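Local coordinates for neuraminidase (Influenza A virus, PDB 4K3Y), which is a neuraminidase-like surface protein of a bat influenza A virus whose function is unsettled and which probably lacks typical sialidase activity, at residues C236-D248 against I276-E289. Residues are numbered along the deposited sequence; the frame is centred on the assembly and turned at random.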
loop_
_atom_site.group_PDB
_atom_site.type_symbol
_atom_site.label_atom_id
_atom_site.label_comp_id
_atom_site.label_asym_id
_atom_site.label_seq_id
_atom_site.Cartn_x
_atom_site.Cartn_y
_atom_site.Cartn_z
ATOM N N CYS C 236 -42.631 -15.509 -16.235
ATOM C CA CYS C 236 -43.713 -16.444 -16.482
ATOM C C CYS C 236 -43.264 -17.863 -16.128
ATOM O O CYS C 236 -43.828 -18.849 -16.604
ATOM C CB CYS C 236 -44.157 -16.340 -17.948
ATOM S SG CYS C 236 -44.769 -14.691 -18.427
ATOM N N LEU C 237 -42.255 -17.957 -15.268
ATOM C CA LEU C 237 -41.652 -19.246 -14.938
ATOM C C LEU C 237 -41.950 -19.739 -13.519
ATOM O O LEU C 237 -41.721 -19.039 -12.526
ATOM C CB LEU C 237 -40.142 -19.193 -15.179
ATOM C CG LEU C 237 -39.628 -19.772 -16.501
ATOM C CD1 LEU C 237 -40.601 -19.528 -17.635
ATOM C CD2 LEU C 237 -38.282 -19.172 -16.842
ATOM N N GLY C 238 -42.455 -20.965 -13.444
ATOM C CA GLY C 238 -42.836 -21.578 -12.191
ATOM C C GLY C 238 -41.659 -22.000 -11.335
ATOM O O GLY C 238 -41.865 -22.549 -10.251
ATOM N N PHE C 239 -40.437 -21.756 -11.819
ATOM C CA PHE C 239 -39.206 -21.943 -11.025
ATOM C C PHE C 239 -38.984 -20.720 -10.120
ATOM O O PHE C 239 -38.418 -19.703 -10.538
ATOM C CB PHE C 239 -38.006 -22.147 -11.947
ATOM C CG PHE C 239 -36.745 -22.588 -11.240
ATOM C CD1 PHE C 239 -36.634 -23.876 -10.737
ATOM C CD2 PHE C 239 -35.649 -21.728 -11.121
ATOM C CE1 PHE C 239 -35.467 -24.304 -10.106
ATOM C CE2 PHE C 239 -34.480 -22.148 -10.484
ATOM C CZ PHE C 239 -34.387 -23.435 -9.974
ATOM N N LEU C 240 -39.430 -20.835 -8.877
ATOM C CA LEU C 240 -39.580 -19.679 -8.008
ATOM C C LEU C 240 -38.263 -19.139 -7.476
ATOM O O LEU C 240 -37.547 -19.829 -6.741
ATOM C CB LEU C 240 -40.513 -20.028 -6.846
ATOM C CG LEU C 240 -41.920 -20.430 -7.279
ATOM C CD1 LEU C 240 -42.837 -20.563 -6.073
ATOM C CD2 LEU C 240 -42.471 -19.421 -8.276
ATOM N N GLY C 241 -37.983 -17.882 -7.816
ATOM C CA GLY C 241 -36.721 -17.245 -7.494
ATOM C C GLY C 241 -36.490 -16.781 -6.061
ATOM O O GLY C 241 -35.342 -16.810 -5.578
ATOM N N ASP C 242 -37.543 -16.338 -5.373
ATOM C CA ASP C 242 -37.350 -15.769 -4.037
ATOM C C ASP C 242 -37.143 -16.823 -2.955
ATOM O O ASP C 242 -37.356 -18.029 -3.163
ATOM C CB ASP C 242 -38.512 -14.848 -3.631
ATOM C CG ASP C 242 -38.045 -13.621 -2.886
ATOM O OD1 ASP C 242 -37.075 -13.771 -2.101
ATOM O OD2 ASP C 242 -38.624 -12.523 -3.116
ATOM N N THR C 243 -36.712 -16.339 -1.800
ATOM C CA THR C 243 -36.656 -17.122 -0.579
ATOM C C THR C 243 -37.070 -16.157 0.525
ATOM O O THR C 243 -36.379 -15.164 0.763
ATOM C CB THR C 243 -35.233 -17.648 -0.298
ATOM O OG1 THR C 243 -34.848 -18.588 -1.315
ATOM C CG2 THR C 243 -35.171 -18.328 1.079
ATOM N N PRO C 244 -38.173 -16.459 1.236
ATOM C CA PRO C 244 -38.950 -17.705 1.192
ATOM C C PRO C 244 -39.807 -17.893 -0.048
ATOM O O PRO C 244 -39.911 -16.979 -0.889
ATOM C CB PRO C 244 -39.871 -17.577 2.397
ATOM C CG PRO C 244 -40.052 -16.125 2.576
ATOM C CD PRO C 244 -38.744 -15.499 2.201
ATOM N N ARG C 245 -40.424 -19.078 -0.123
ATOM C CA ARG C 245 -41.230 -19.495 -1.266
ATOM C C ARG C 245 -41.876 -20.853 -0.987
ATOM O O ARG C 245 -41.459 -21.581 -0.085
ATOM C CB ARG C 245 -40.356 -19.569 -2.533
ATOM C CG ARG C 245 -39.293 -20.670 -2.509
ATOM C CD ARG C 245 -38.622 -20.818 -3.873
ATOM N NE ARG C 245 -37.805 -22.031 -3.953
ATOM C CZ ARG C 245 -36.523 -22.092 -3.620
ATOM N NH1 ARG C 245 -35.893 -21.003 -3.192
ATOM N NH2 ARG C 245 -35.872 -23.236 -3.715
ATOM N N GLY C 246 -42.891 -21.200 -1.764
ATOM C CA GLY C 246 -43.471 -22.523 -1.657
ATOM C C GLY C 246 -42.989 -23.459 -2.757
ATOM O O GLY C 246 -41.892 -23.272 -3.295
ATOM N N ILE C 247 -43.805 -24.460 -3.090
ATOM C CA ILE C 247 -43.481 -25.424 -4.146
ATOM C C ILE C 247 -43.385 -24.741 -5.515
ATOM O O ILE C 247 -44.064 -23.737 -5.760
ATOM C CB ILE C 247 -44.546 -26.560 -4.201
ATOM C CG1 ILE C 247 -44.741 -27.161 -2.814
ATOM C CG2 ILE C 247 -44.158 -27.664 -5.188
ATOM C CD1 ILE C 247 -45.418 -28.516 -2.825
ATOM N N ASP C 248 -42.536 -25.266 -6.401
ATOM C CA ASP C 248 -42.511 -24.790 -7.783
ATOM C C ASP C 248 -43.892 -24.979 -8.438
ATOM O O ASP C 248 -44.605 -25.936 -8.130
ATOM C CB ASP C 248 -41.413 -25.497 -8.578
ATOM C CG ASP C 248 -40.019 -24.929 -8.289
ATOM O OD1 ASP C 248 -39.938 -23.787 -7.763
ATOM O OD2 ASP C 248 -39.011 -25.622 -8.602
ATOM N N ILE C 276 -32.108 -18.286 -13.671
ATOM C CA ILE C 276 -32.619 -17.946 -12.359
ATOM C C ILE C 276 -31.697 -18.551 -11.321
ATOM O O ILE C 276 -31.498 -19.771 -11.302
ATOM C CB ILE C 276 -34.000 -18.514 -12.128
ATOM C CG1 ILE C 276 -34.967 -17.972 -13.178
ATOM C CG2 ILE C 276 -34.468 -18.158 -10.722
ATOM C CD1 ILE C 276 -36.293 -18.635 -13.135
ATOM N N GLY C 277 -31.120 -17.701 -10.475
ATOM C CA GLY C 277 -30.338 -18.183 -9.357
ATOM C C GLY C 277 -31.166 -18.143 -8.095
ATOM O O GLY C 277 -31.807 -17.133 -7.794
ATOM N N ARG C 278 -31.157 -19.235 -7.343
ATOM C CA ARG C 278 -31.846 -19.232 -6.064
ATOM C C ARG C 278 -31.199 -20.137 -5.038
ATOM O O ARG C 278 -30.299 -20.929 -5.344
ATOM C CB ARG C 278 -33.307 -19.637 -6.239
ATOM C CG ARG C 278 -33.499 -21.130 -6.258
ATOM C CD ARG C 278 -34.810 -21.486 -6.906
ATOM N NE ARG C 278 -35.025 -22.921 -6.832
ATOM C CZ ARG C 278 -36.172 -23.519 -7.112
ATOM N NH1 ARG C 278 -37.216 -22.803 -7.496
ATOM N NH2 ARG C 278 -36.258 -24.839 -7.015
ATOM N N ILE C 279 -31.679 -19.978 -3.810
ATOM C CA ILE C 279 -31.298 -20.795 -2.678
ATOM C C ILE C 279 -32.056 -22.125 -2.751
ATOM O O ILE C 279 -33.266 -22.145 -2.989
ATOM C CB ILE C 279 -31.643 -20.045 -1.395
ATOM C CG1 ILE C 279 -30.880 -18.715 -1.397
ATOM C CG2 ILE C 279 -31.353 -20.897 -0.166
ATOM C CD1 ILE C 279 -30.834 -17.976 -0.062
ATOM N N ILE C 280 -31.347 -23.235 -2.556
ATOM C CA ILE C 280 -31.918 -24.543 -2.849
ATOM C C ILE C 280 -32.976 -24.974 -1.824
ATOM O O ILE C 280 -34.092 -25.332 -2.197
ATOM C CB ILE C 280 -30.823 -25.607 -3.020
ATOM C CG1 ILE C 280 -29.832 -25.151 -4.099
ATOM C CG2 ILE C 280 -31.442 -26.984 -3.370
ATOM C CD1 ILE C 280 -28.654 -26.077 -4.276
ATOM N N ASN C 281 -32.631 -24.939 -0.541
ATOM C CA ASN C 281 -33.607 -25.221 0.499
ATOM C C ASN C 281 -34.056 -23.915 1.123
ATOM O O ASN C 281 -33.308 -23.315 1.874
ATOM C CB ASN C 281 -33.022 -26.144 1.580
ATOM C CG ASN C 281 -32.344 -27.386 1.005
ATOM O OD1 ASN C 281 -31.815 -27.372 -0.111
ATOM N ND2 ASN C 281 -32.348 -28.466 1.779
ATOM N N PRO C 282 -35.287 -23.466 0.828
ATOM C CA PRO C 282 -35.641 -22.166 1.416
ATOM C C PRO C 282 -35.781 -22.212 2.957
ATOM O O PRO C 282 -35.828 -21.151 3.607
ATOM C CB PRO C 282 -36.991 -21.831 0.755
ATOM C CG PRO C 282 -37.199 -22.879 -0.318
ATOM C CD PRO C 282 -36.424 -24.079 0.122
ATOM N N GLY C 283 -35.831 -23.420 3.531
ATOM C CA GLY C 283 -36.001 -23.587 4.970
ATOM C C GLY C 283 -34.735 -23.282 5.750
ATOM O O GLY C 283 -34.610 -22.226 6.367
ATOM N N SER C 284 -33.805 -24.232 5.755
ATOM C CA SER C 284 -32.442 -23.974 6.194
ATOM C C SER C 284 -31.903 -23.345 4.952
ATOM O O SER C 284 -32.032 -23.953 3.888
ATOM C CB SER C 284 -31.716 -25.292 6.390
ATOM O OG SER C 284 -31.602 -25.993 5.150
ATOM N N LYS C 285 -31.319 -22.157 5.025
ATOM C CA LYS C 285 -30.966 -21.480 3.764
ATOM C C LYS C 285 -29.704 -22.063 3.094
ATOM O O LYS C 285 -28.694 -21.372 2.918
ATOM C CB LYS C 285 -30.875 -19.964 3.959
ATOM C CG LYS C 285 -32.239 -19.287 4.136
ATOM C CD LYS C 285 -32.100 -17.803 4.507
ATOM C CE LYS C 285 -33.448 -17.200 4.890
ATOM N NZ LYS C 285 -33.476 -16.749 6.314
ATOM N N LYS C 286 -29.792 -23.330 2.693
ATOM C CA LYS C 286 -28.626 -24.095 2.253
ATOM C C LYS C 286 -28.550 -24.349 0.747
ATOM O O LYS C 286 -29.549 -24.726 0.111
ATOM C CB LYS C 286 -28.524 -25.417 3.037
ATOM C CG LYS C 286 -27.941 -25.209 4.434
ATOM C CD LYS C 286 -26.825 -26.208 4.766
ATOM C CE LYS C 286 -26.144 -25.873 6.121
ATOM N NZ LYS C 286 -24.986 -24.898 6.071
ATOM N N GLY C 287 -27.353 -24.140 0.186
ATOM C CA GLY C 287 -27.108 -24.422 -1.221
ATOM C C GLY C 287 -27.590 -23.332 -2.166
ATOM O O GLY C 287 -28.483 -22.533 -1.845
ATOM N N PHE C 288 -26.995 -23.302 -3.350
ATOM C CA PHE C 288 -27.388 -22.337 -4.358
ATOM C C PHE C 288 -27.397 -23.031 -5.701
ATOM O O PHE C 288 -26.490 -23.810 -6.019
ATOM C CB PHE C 288 -26.418 -21.158 -4.377
ATOM C CG PHE C 288 -26.865 -20.018 -5.247
ATOM C CD1 PHE C 288 -27.678 -19.025 -4.733
ATOM C CD2 PHE C 288 -26.460 -19.932 -6.571
ATOM C CE1 PHE C 288 -28.099 -17.961 -5.524
ATOM C CE2 PHE C 288 -26.877 -18.880 -7.362
ATOM C CZ PHE C 288 -27.696 -17.886 -6.835
ATOM N N GLU C 289 -28.433 -22.761 -6.484
ATOM C CA GLU C 289 -28.551 -23.372 -7.801
ATOM C C GLU C 289 -28.823 -22.265 -8.800
ATOM O O GLU C 289 -29.306 -21.194 -8.434
ATOM C CB GLU C 289 -29.648 -24.458 -7.831
ATOM C CG GLU C 289 -31.092 -23.954 -7.570
ATOM C CD GLU C 289 -32.071 -25.078 -7.229
ATOM O OE1 GLU C 289 -31.890 -26.215 -7.733
ATOM O OE2 GLU C 289 -33.028 -24.826 -6.460
HETATM O O HOH W 1 -33.830 -17.759 -3.558
#
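R278, on strand 273-279, lies between F239 and R245 of the 236-248 loop. R278 CB sits 3.5 Å from G241 O. Because CG stands between the backbone N and the carbonyl carbon (chi1 84°), the extended chain is directed between F239 and R245, and R278 CG passes 3.9 Å from R245 NH1. CD runs on past F239 CE2. R278 NE then gives its hydrogen to E289 OE2 at 2.8 Å, from above the carboxylate plane; E289, on the next strand, has its OE1 held by N307. At CZ the guanidinium lies flat over F239, planes 14° apart, a cation-pi stack, while Y291 meets F239 edge-to-face. The two tip nitrogens grip D248 end-on. R278 NH1 donates to the syn lone pair of D248 OD1 at 2.9 Å, nearly straight (164°). R278 NH2 reaches D248 OD2 at 3.3 Å. R278 NH1 also donates to L240 O at 3.1 Å, coming from above the carbonyl plane, and L240 N in turn binds D248 OD1.

R245 lies over the other guanidinium face of R278, stacked on it, and P282 CG lies over the opposite face of the R245 guanidinium. Both end nitrogens of R245 point in plane at one acceptor, I279 O, with R245 NH1 2.9 Å from I279 O. One water links G241 O, T243 OG1 and I279 N just beside this pile, and I276 packs against the edge of the F239 ring.

The loop is thus fastened to the four-stranded propeller sheet that holds strands 273-279 and 286-294 by a sandwich of F239, R278, R245 and P282. The face-to-face arginines are probably tolerated because D248 and E289 pair with R278 at its edge, E289 also lying near R245; those carboxylates probably offset much of the buried positive charge.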